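Local coordinates for protein PaxB (Photorhabdus luminescens, PDB 6EK4) that probably serves as one component of a two-component alpha-helical pore-forming toxin of the YaxAB type, which perforates target membranes, at residues 116-130 / 306-320. Numbering follows the deposited sequence.
Sequences KKDVKGVIRSLRKEA and EQAWNIFAKQLQNTI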
ATOM      1  N   LYS A 116       0.757 -50.050   2.893  1.00 82.34           N
ATOM      2  CA  LYS A 116       0.782 -49.385   1.587  1.00 82.35           C
ATOM      3  C   LYS A 116      -0.540 -48.668   1.307  1.00 81.78           C
ATOM      4  O   LYS A 116      -0.547 -47.539   0.819  1.00 82.28           O
ATOM      5  CB  LYS A 116       1.056 -50.389   0.460  1.00 83.05           C
ATOM      6  CG  LYS A 116       2.488 -50.897   0.381  1.00 83.72           C
ATOM      7  CD  LYS A 116       2.612 -51.985  -0.678  1.00 84.58           C
ATOM      8  CE  LYS A 116       4.000 -52.607  -0.712  1.00 85.63           C
ATOM      9  NZ  LYS A 116       4.995 -51.763  -1.428  1.00 86.35           N
ATOM     10  N   LYS A 117      -1.650 -49.332   1.624  1.00 81.07           N
ATOM     11  CA  LYS A 117      -2.987 -48.788   1.374  1.00 80.87           C
ATOM     12  C   LYS A 117      -3.267 -47.528   2.200  1.00 79.37           C
ATOM     13  O   LYS A 117      -3.898 -46.591   1.708  1.00 79.00           O
ATOM     14  CB  LYS A 117      -4.054 -49.849   1.660  1.00 82.13           C
ATOM     15  CG  LYS A 117      -5.432 -49.520   1.107  1.00 83.79           C
ATOM     16  CD  LYS A 117      -6.494 -50.469   1.642  1.00 85.35           C
ATOM     17  CE  LYS A 117      -6.929 -50.091   3.051  1.00 86.22           C
ATOM     18  NZ  LYS A 117      -7.916 -51.057   3.609  1.00 87.08           N
ATOM     19  N   ASP A 118      -2.806 -47.515   3.448  1.00 77.96           N
ATOM     20  CA  ASP A 118      -2.947 -46.339   4.314  1.00 77.19           C
ATOM     21  C   ASP A 118      -2.043 -45.196   3.857  1.00 76.69           C
ATOM     22  O   ASP A 118      -2.483 -44.048   3.782  1.00 76.86           O
ATOM     23  CB  ASP A 118      -2.631 -46.692   5.775  1.00 77.81           C
ATOM     24  CG  ASP A 118      -3.728 -47.511   6.439  1.00 77.99           C
ATOM     25  OD1 ASP A 118      -4.762 -47.789   5.794  1.00 79.00           O
ATOM     26  OD2 ASP A 118      -3.553 -47.877   7.620  1.00 77.85           O
ATOM     27  N   VAL A 119      -0.785 -45.513   3.553  1.00 76.34           N
ATOM     28  CA  VAL A 119       0.189 -44.508   3.113  1.00 75.87           C
ATOM     29  C   VAL A 119      -0.172 -43.949   1.730  1.00 75.74           C
ATOM     30  O   VAL A 119       0.082 -42.778   1.452  1.00 75.41           O
ATOM     31  CB  VAL A 119       1.633 -45.066   3.121  1.00 76.13           C
ATOM     32  CG1 VAL A 119       2.614 -44.070   2.515  1.00 76.35           C
ATOM     33  CG2 VAL A 119       2.061 -45.410   4.542  1.00 76.25           C
ATOM     34  N   LYS A 120      -0.762 -44.777   0.870  1.00 75.62           N
ATOM     35  CA  LYS A 120      -1.333 -44.286  -0.390  1.00 76.11           C
ATOM     36  C   LYS A 120      -2.396 -43.218  -0.119  1.00 75.78           C
ATOM     37  O   LYS A 120      -2.462 -42.206  -0.820  1.00 75.74           O
ATOM     38  CB  LYS A 120      -1.961 -45.425  -1.204  1.00 77.06           C
ATOM     39  CG  LYS A 120      -1.005 -46.160  -2.131  1.00 78.46           C
ATOM     40  CD  LYS A 120      -1.775 -47.053  -3.096  1.00 79.37           C
ATOM     41  CE  LYS A 120      -0.853 -47.877  -3.983  1.00 80.43           C
ATOM     42  NZ  LYS A 120      -0.311 -49.077  -3.288  1.00 80.01           N
ATOM     43  N   GLY A 121      -3.217 -43.458   0.902  1.00 75.13           N
ATOM     44  CA  GLY A 121      -4.309 -42.558   1.270  1.00 74.26           C
ATOM     45  C   GLY A 121      -3.862 -41.199   1.776  1.00 73.87           C
ATOM     46  O   GLY A 121      -4.439 -40.179   1.397  1.00 74.74           O
ATOM     47  N   VAL A 122      -2.841 -41.176   2.630  1.00 73.55           N
ATOM     48  CA  VAL A 122      -2.333 -39.910   3.174  1.00 73.63           C
ATOM     49  C   VAL A 122      -1.595 -39.108   2.096  1.00 73.34           C
ATOM     50  O   VAL A 122      -1.568 -37.878   2.145  1.00 73.15           O
ATOM     51  CB  VAL A 122      -1.421 -40.110   4.414  1.00 74.14           C
ATOM     52  CG1 VAL A 122      -2.084 -41.028   5.434  1.00 74.24           C
ATOM     53  CG2 VAL A 122      -0.053 -40.648   4.018  1.00 75.19           C
ATOM     54  N   ILE A 123      -1.003 -39.809   1.130  1.00 73.14           N
ATOM     55  CA  ILE A 123      -0.358 -39.166  -0.016  1.00 73.44           C
ATOM     56  C   ILE A 123      -1.400 -38.454  -0.882  1.00 73.63           C
ATOM     57  O   ILE A 123      -1.156 -37.347  -1.363  1.00 73.81           O
ATOM     58  CB  ILE A 123       0.456 -40.183  -0.855  1.00 73.81           C
ATOM     59  CG1 ILE A 123       1.711 -40.607  -0.085  1.00 73.78           C
ATOM     60  CG2 ILE A 123       0.863 -39.594  -2.201  1.00 74.10           C
ATOM     61  CD1 ILE A 123       2.345 -41.888  -0.584  1.00 74.19           C
ATOM     62  N   ARG A 124      -2.558 -39.085  -1.069  1.00 74.11           N
ATOM     63  CA  ARG A 124      -3.662 -38.455  -1.800  1.00 75.26           C
ATOM     64  C   ARG A 124      -4.202 -37.228  -1.064  1.00 75.51           C
ATOM     65  O   ARG A 124      -4.611 -36.256  -1.700  1.00 75.85           O
ATOM     66  CB  ARG A 124      -4.795 -39.453  -2.061  1.00 75.58           C
ATOM     67  CG  ARG A 124      -4.489 -40.456  -3.163  1.00 76.50           C
ATOM     68  CD  ARG A 124      -5.751 -41.145  -3.654  1.00 77.28           C
ATOM     69  NE  ARG A 124      -6.458 -41.836  -2.576  1.00 77.98           N
ATOM     70  CZ  ARG A 124      -6.128 -43.029  -2.081  1.00 78.14           C
ATOM     71  NH1 ARG A 124      -5.082 -43.704  -2.551  1.00 78.64           N
ATOM     72  NH2 ARG A 124      -6.852 -43.555  -1.097  1.00 78.24           N
ATOM     73  N   SER A 125      -4.199 -37.275   0.266  1.00 75.59           N
ATOM     74  CA  SER A 125      -4.598 -36.124   1.080  1.00 75.99           C
ATOM     75  C   SER A 125      -3.599 -34.974   0.961  1.00 76.38           C
ATOM     76  O   SER A 125      -3.998 -33.814   0.868  1.00 76.71           O
ATOM     77  CB  SER A 125      -4.761 -36.519   2.550  1.00 75.96           C
ATOM     78  OG  SER A 125      -5.915 -37.317   2.733  1.00 76.91           O
ATOM     79  N   LEU A 126      -2.307 -35.298   0.968  1.00 77.03           N
ATOM     80  CA  LEU A 126      -1.257 -34.289   0.811  1.00 77.66           C
ATOM     81  C   LEU A 126      -1.282 -33.666  -0.586  1.00 78.78           C
ATOM     82  O   LEU A 126      -1.117 -32.452  -0.732  1.00 78.76           O
ATOM     83  CB  LEU A 126       0.125 -34.891   1.093  1.00 77.96           C
ATOM     84  CG  LEU A 126       0.439 -35.186   2.564  1.00 77.91           C
ATOM     85  CD1 LEU A 126       1.559 -36.209   2.686  1.00 78.61           C
ATOM     86  CD2 LEU A 126       0.798 -33.908   3.309  1.00 77.96           C
ATOM     87  N   ARG A 127      -1.489 -34.499  -1.604  1.00 79.50           N
ATOM     88  CA  ARG A 127      -1.602 -34.027  -2.986  1.00 80.70           C
ATOM     89  C   ARG A 127      -2.846 -33.156  -3.184  1.00 79.89           C
ATOM     90  O   ARG A 127      -2.813 -32.176  -3.929  1.00 80.17           O
ATOM     91  CB  ARG A 127      -1.631 -35.211  -3.957  1.00 82.47           C
ATOM     92  CG  ARG A 127      -0.293 -35.920  -4.101  1.00 84.30           C
ATOM     93  CD  ARG A 127       0.615 -35.207  -5.093  1.00 86.35           C
ATOM     94  NE  ARG A 127       2.025 -35.545  -4.903  1.00 87.84           N
ATOM     95  CZ  ARG A 127       2.599 -36.691  -5.270  1.00 89.66           C
ATOM     96  NH1 ARG A 127       1.895 -37.657  -5.857  1.00 90.60           N
ATOM     97  NH2 ARG A 127       3.895 -36.876  -5.044  1.00 91.05           N
ATOM     98  N   LYS A 128      -3.936 -33.525  -2.512  1.00 78.61           N
ATOM     99  CA  LYS A 128      -5.181 -32.758  -2.550  1.00 77.92           C
ATOM    100  C   LYS A 128      -4.990 -31.342  -1.997  1.00 76.14           C
ATOM    101  O   LYS A 128      -5.551 -30.385  -2.531  1.00 75.33           O
ATOM    102  CB  LYS A 128      -6.281 -33.507  -1.777  1.00 78.99           C
ATOM    103  CG  LYS A 128      -7.613 -32.777  -1.656  1.00 80.28           C
ATOM    104  CD  LYS A 128      -7.766 -32.091  -0.306  1.00 80.95           C
ATOM    105  CE  LYS A 128      -8.954 -31.141  -0.292  1.00 81.82           C
ATOM    106  NZ  LYS A 128     -10.244 -31.841  -0.552  1.00 82.75           N
ATOM    107  N   GLU A 129      -4.198 -31.217  -0.933  1.00 74.97           N
ATOM    108  CA  GLU A 129      -3.892 -29.914  -0.336  1.00 74.09           C
ATOM    109  C   GLU A 129      -2.903 -29.114  -1.180  1.00 73.47           C
ATOM    110  O   GLU A 129      -2.977 -27.887  -1.227  1.00 73.62           O
ATOM    111  CB  GLU A 129      -3.338 -30.084   1.082  1.00 73.97           C
ATOM    112  CG  GLU A 129      -4.330 -30.670   2.076  1.00 74.45           C
ATOM    113  CD  GLU A 129      -5.556 -29.798   2.285  1.00 74.97           C
ATOM    114  OE1 GLU A 129      -5.417 -28.557   2.307  1.00 75.06           O
ATOM    115  OE2 GLU A 129      -6.663 -30.357   2.431  1.00 75.68           O
ATOM    116  N   ALA A 130      -1.975 -29.808  -1.835  1.00 73.31           N
ATOM    117  CA  ALA A 130      -1.005 -29.160  -2.718  1.00 73.56           C
ATOM    118  C   ALA A 130      -1.694 -28.586  -3.954  1.00 73.79           C
ATOM    119  O   ALA A 130      -1.451 -27.440  -4.328  1.00 73.51           O
ATOM    120  CB  ALA A 130       0.080 -30.143  -3.128  1.00 74.07           C
ATOM    121  N   GLU A 306       2.613 -25.338  -0.496  1.00 72.22           N
ATOM    122  CA  GLU A 306       2.467 -26.248  -1.634  1.00 73.64           C
ATOM    123  C   GLU A 306       3.693 -27.155  -1.760  1.00 74.50           C
ATOM    124  O   GLU A 306       3.566 -28.362  -1.975  1.00 74.68           O
ATOM    125  CB  GLU A 306       2.279 -25.453  -2.931  1.00 74.97           C
ATOM    126  CG  GLU A 306       1.957 -26.300  -4.155  1.00 76.48           C
ATOM    127  CD  GLU A 306       2.041 -25.523  -5.459  1.00 78.41           C
ATOM    128  OE1 GLU A 306       2.133 -24.275  -5.421  1.00 79.15           O
ATOM    129  OE2 GLU A 306       2.013 -26.165  -6.530  1.00 80.42           O
ATOM    130  N   GLN A 307       4.876 -26.558  -1.631  1.00 74.92           N
ATOM    131  CA  GLN A 307       6.137 -27.293  -1.708  1.00 75.90           C
ATOM    132  C   GLN A 307       6.243 -28.325  -0.587  1.00 74.65           C
ATOM    133  O   GLN A 307       6.637 -29.465  -0.826  1.00 74.96           O
ATOM    134  CB  GLN A 307       7.321 -26.320  -1.644  1.00 77.40           C
ATOM    135  CG  GLN A 307       8.680 -26.956  -1.898  1.00 79.02           C
ATOM    136  CD  GLN A 307       9.821 -25.956  -1.828  1.00 80.66           C
ATOM    137  OE1 GLN A 307       9.622 -24.752  -1.997  1.00 81.64           O
ATOM    138  NE2 GLN A 307      11.028 -26.453  -1.579  1.00 82.24           N
ATOM    139  N   ALA A 308       5.884 -27.917   0.629  1.00 73.19           N
ATOM    140  CA  ALA A 308       5.935 -28.800   1.795  1.00 72.37           C
ATOM    141  C   ALA A 308       5.092 -30.061   1.603  1.00 71.43           C
ATOM    142  O   ALA A 308       5.555 -31.166   1.887  1.00 70.96           O
ATOM    143  CB  ALA A 308       5.486 -28.053   3.044  1.00 71.80           C
ATOM    144  N   TRP A 309       3.867 -29.897   1.110  1.00 70.15           N
ATOM    145  CA  TRP A 309       2.955 -31.034   0.946  1.00 69.29           C
ATOM    146  C   TRP A 309       3.412 -31.978  -0.169  1.00 69.61           C
ATOM    147  O   TRP A 309       3.269 -33.195  -0.044  1.00 69.94           O
ATOM    148  CB  TRP A 309       1.509 -30.577   0.695  1.00 67.98           C
ATOM    149  CG  TRP A 309       0.989 -29.506   1.632  1.00 66.49           C
ATOM    150  CD1 TRP A 309       0.109 -28.513   1.315  1.00 65.80           C
ATOM    151  CD2 TRP A 309       1.322 -29.315   3.018  1.00 66.09           C
ATOM    152  NE1 TRP A 309      -0.133 -27.722   2.409  1.00 65.33           N
ATOM    153  CE2 TRP A 309       0.599 -28.190   3.467  1.00 65.60           C
ATOM    154  CE3 TRP A 309       2.158 -29.985   3.923  1.00 66.40           C
ATOM    155  CZ2 TRP A 309       0.684 -27.720   4.779  1.00 65.75           C
ATOM    156  CZ3 TRP A 309       2.241 -29.515   5.227  1.00 66.30           C
ATOM    157  CH2 TRP A 309       1.507 -28.395   5.641  1.00 66.09           C
ATOM    158  N   ASN A 310       3.955 -31.421  -1.249  1.00 70.26           N
ATOM    159  CA  ASN A 310       4.518 -32.237  -2.331  1.00 71.24           C
ATOM    160  C   ASN A 310       5.801 -32.957  -1.905  1.00 72.18           C
ATOM    161  O   ASN A 310       6.074 -34.068  -2.364  1.00 72.24           O
ATOM    162  CB  ASN A 310       4.768 -31.393  -3.589  1.00 71.64           C
ATOM    163  CG  ASN A 310       3.504 -31.156  -4.399  1.00 71.12           C
ATOM    164  OD1 ASN A 310       2.606 -31.999  -4.443  1.00 70.33           O
ATOM    165  ND2 ASN A 310       3.435 -30.006  -5.059  1.00 71.96           N
ATOM    166  N   ILE A 311       6.582 -32.319  -1.034  1.00 72.71           N
ATOM    167  CA  ILE A 311       7.743 -32.960  -0.412  1.00 73.36           C
ATOM    168  C   ILE A 311       7.278 -34.088   0.511  1.00 73.55           C
ATOM    169  O   ILE A 311       7.799 -35.202   0.446  1.00 73.85           O
ATOM    170  CB  ILE A 311       8.606 -31.943   0.373  1.00 73.53           C
ATOM    171  CG1 ILE A 311       9.432 -31.100  -0.603  1.00 74.41           C
ATOM    172  CG2 ILE A 311       9.533 -32.651   1.360  1.00 74.42           C
ATOM    173  CD1 ILE A 311      10.079 -29.882   0.021  1.00 74.84           C
ATOM    174  N   PHE A 312       6.301 -33.783   1.363  1.00 73.31           N
ATOM    175  CA  PHE A 312       5.708 -34.766   2.277  1.00 73.31           C
ATOM    176  C   PHE A 312       5.180 -35.993   1.535  1.00 73.95           C
ATOM    177  O   PHE A 312       5.355 -37.123   1.991  1.00 73.92           O
ATOM    178  CB  PHE A 312       4.557 -34.129   3.071  1.00 72.86           C
ATOM    179  CG  PHE A 312       4.991 -33.354   4.291  1.00 73.02           C
ATOM    180  CD1 PHE A 312       6.229 -32.717   4.352  1.00 73.63           C
ATOM    181  CD2 PHE A 312       4.133 -33.239   5.378  1.00 72.56           C
ATOM    182  CE1 PHE A 312       6.601 -32.004   5.479  1.00 74.18           C
ATOM    183  CE2 PHE A 312       4.502 -32.524   6.504  1.00 72.77           C
ATOM    184  CZ  PHE A 312       5.738 -31.907   6.554  1.00 73.73           C
ATOM    185  N   ALA A 313       4.531 -35.761   0.395  1.00 75.06           N
ATOM    186  CA  ALA A 313       3.941 -36.839  -0.401  1.00 75.90           C
ATOM    187  C   ALA A 313       5.007 -37.755  -0.999  1.00 77.66           C
ATOM    188  O   ALA A 313       4.938 -38.975  -0.848  1.00 78.87           O
ATOM    189  CB  ALA A 313       3.068 -36.259  -1.505  1.00 75.64           C
ATOM    190  N   LYS A 314       5.989 -37.161  -1.670  1.00 79.47           N
ATOM    191  CA  LYS A 314       7.056 -37.921  -2.324  1.00 81.47           C
ATOM    192  C   LYS A 314       7.986 -38.608  -1.318  1.00 81.29           C
ATOM    193  O   LYS A 314       8.608 -39.620  -1.639  1.00 81.68           O
ATOM    194  CB  LYS A 314       7.858 -37.008  -3.258  1.00 83.87           C
ATOM    195  CG  LYS A 314       8.876 -37.730  -4.129  1.00 86.60           C
ATOM    196  CD  LYS A 314       9.059 -37.027  -5.467  1.00 88.67           C
ATOM    197  CE  LYS A 314      10.369 -37.408  -6.141  1.00 90.95           C
ATOM    198  NZ  LYS A 314      11.513 -36.599  -5.633  1.00 91.68           N
ATOM    199  N   GLN A 315       8.072 -38.061  -0.107  1.00 80.74           N
ATOM    200  CA  GLN A 315       8.869 -38.661   0.964  1.00 80.99           C
ATOM    201  C   GLN A 315       8.249 -39.982   1.425  1.00 81.32           C
ATOM    202  O   GLN A 315       8.957 -40.970   1.634  1.00 82.14           O
ATOM    203  CB  GLN A 315       8.986 -37.693   2.144  1.00 80.56           C
ATOM    204  CG  GLN A 315      10.059 -38.056   3.154  1.00 81.44           C
ATOM    205  CD  GLN A 315      10.267 -36.971   4.197  1.00 81.65           C
ATOM    206  OE1 GLN A 315       9.347 -36.217   4.517  1.00 80.26           O
ATOM    207  NE2 GLN A 315      11.480 -36.890   4.736  1.00 83.15           N
ATOM    208  N   LEU A 316       6.927 -39.989   1.578  1.00 80.59           N
ATOM    209  CA  LEU A 316       6.188 -41.202   1.932  1.00 80.11           C
ATOM    210  C   LEU A 316       6.082 -42.161   0.746  1.00 80.74           C
ATOM    211  O   LEU A 316       5.977 -43.374   0.936  1.00 80.81           O
ATOM    212  CB  LEU A 316       4.785 -40.850   2.436  1.00 79.15           C
ATOM    213  CG  LEU A 316       4.715 -39.984   3.697  1.00 79.12           C
ATOM    214  CD1 LEU A 316       3.290 -39.518   3.948  1.00 78.50           C
ATOM    215  CD2 LEU A 316       5.247 -40.733   4.908  1.00 79.72           C
ATOM    216  N   GLN A 317       6.103 -41.615  -0.468  1.00 81.71           N
ATOM    217  CA  GLN A 317       6.060 -42.425  -1.688  1.00 83.20           C
ATOM    218  C   GLN A 317       7.310 -43.296  -1.805  1.00 85.24           C
ATOM    219  O   GLN A 317       7.214 -44.490  -2.083  1.00 86.03           O
ATOM    220  CB  GLN A 317       5.932 -41.527  -2.924  1.00 83.62           C
ATOM    221  CG  GLN A 317       5.698 -42.270  -4.234  1.00 84.17           C
ATOM    222  CD  GLN A 317       4.366 -43.000  -4.274  1.00 83.44           C
ATOM    223  OE1 GLN A 317       3.349 -42.486  -3.811  1.00 82.20           O
ATOM    224  NE2 GLN A 317       4.368 -44.203  -4.835  1.00 84.41           N
ATOM    225  N   ASN A 318       8.474 -42.690  -1.581  1.00 86.82           N
ATOM    226  CA  ASN A 318       9.752 -43.401  -1.667  1.00 89.14           C
ATOM    227  C   ASN A 318       9.934 -44.456  -0.575  1.00 90.32           C
ATOM    228  O   ASN A 318      10.737 -45.380  -0.728  1.00 92.13           O
ATOM    229  CB  ASN A 318      10.920 -42.407  -1.632  1.00 90.05           C
ATOM    230  CG  ASN A 318      10.940 -41.479  -2.836  1.00 90.39           C
ATOM    231  OD1 ASN A 318      10.378 -41.791  -3.887  1.00 90.50           O
ATOM    232  ND2 ASN A 318      11.589 -40.329  -2.686  1.00 90.84           N
ATOM    233  N   THR A 319       9.195 -44.314   0.523  1.00 89.91           N
ATOM    234  CA  THR A 319       9.207 -45.300   1.602  1.00 90.41           C
ATOM    235  C   THR A 319       8.486 -46.589   1.195  1.00 90.62           C
ATOM    236  O   THR A 319       8.873 -47.678   1.622  1.00 91.11           O
ATOM    237  CB  THR A 319       8.554 -44.739   2.882  1.00 89.75           C
ATOM    238  OG1 THR A 319       9.127 -43.463   3.194  1.00 90.65           O
ATOM    239  CG2 THR A 319       8.758 -45.683   4.063  1.00 90.47           C
ATOM    240  N   ILE A 320       7.447 -46.459   0.369  1.00 90.48           N
ATOM    241  CA  ILE A 320       6.638 -47.609  -0.052  1.00 90.53           C
ATOM    242  C   ILE A 320       6.836 -48.014  -1.521  1.00 91.89           C
ATOM    243  O   ILE A 320       6.116 -48.879  -2.022  1.00 91.72           O
ATOM    244  CB  ILE A 320       5.132 -47.375   0.226  1.00 89.44           C
ATOM    245  CG1 ILE A 320       4.558 -46.271  -0.672  1.00 89.10           C
ATOM    246  CG2 ILE A 320       4.915 -47.036   1.694  1.00 88.94           C
ATOM    247  CD1 ILE A 320       3.045 -46.219  -0.672  1.00 88.48           C
TER
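Leu126 enters as a knob among Trp309, Phe312, Ala313 and Leu316, its CD1 lying 3.7 Å from Phe312 CB while CD2 reaches obliquely toward the Phe312 and Trp309 rings. Leu316 returns the packing as a knob among Val119, Val122, Ile123 and Leu126; its side chain crosses that of Val122 at about a right angle, CD1 against Val122 CG2. Ile123 and Leu316 slide past each other in opposite directions, and Ile123 also fits among Ala313, Gln317 and Ile320. The fourth knob, Ile320, settles among Lys116, Val119, Lys120 and Ile123, meeting Val119 tip to tip, CG2 to CG1, at 3.8 Å. Small residues bring the backbones close: the CA atoms of Ile123 and Ala313 are 4.9 Å apart, those of Ala130 and Glu306 4.7 Å.

Polar chains border this apolar seam. Bent at chi2 (-83°), Arg127 reaches across to the other helix and sets one face of its guanidinium over Ala313 CB, with Asn310 OD1 near the plane at the edge, 3.6 Å from Arg127 NE. Lys116, nearly straight until its last torsion, gives a weak hydrogen bond from NZ to Ile320 O (3.2 Å). Gln317 crosses Ile123 at about a right angle with OE1 against CD1, while its NE2 hydrogen-bonds Asp321 OD1.

Helix 42-73 backs Val122, Leu126 and Trp309, while helix 326-348 covers Trp309 and Leu316; Phe312 meets the rings of Tyr14 and Phe339. The axes of segments 116-130 and 306-320 approach to 8.4 Å at 160°, so helices 101-141 and 247-321 pack antiparallel here by knobs-into-holes, as in the helical bundles of elongated alpha-pore-forming toxins.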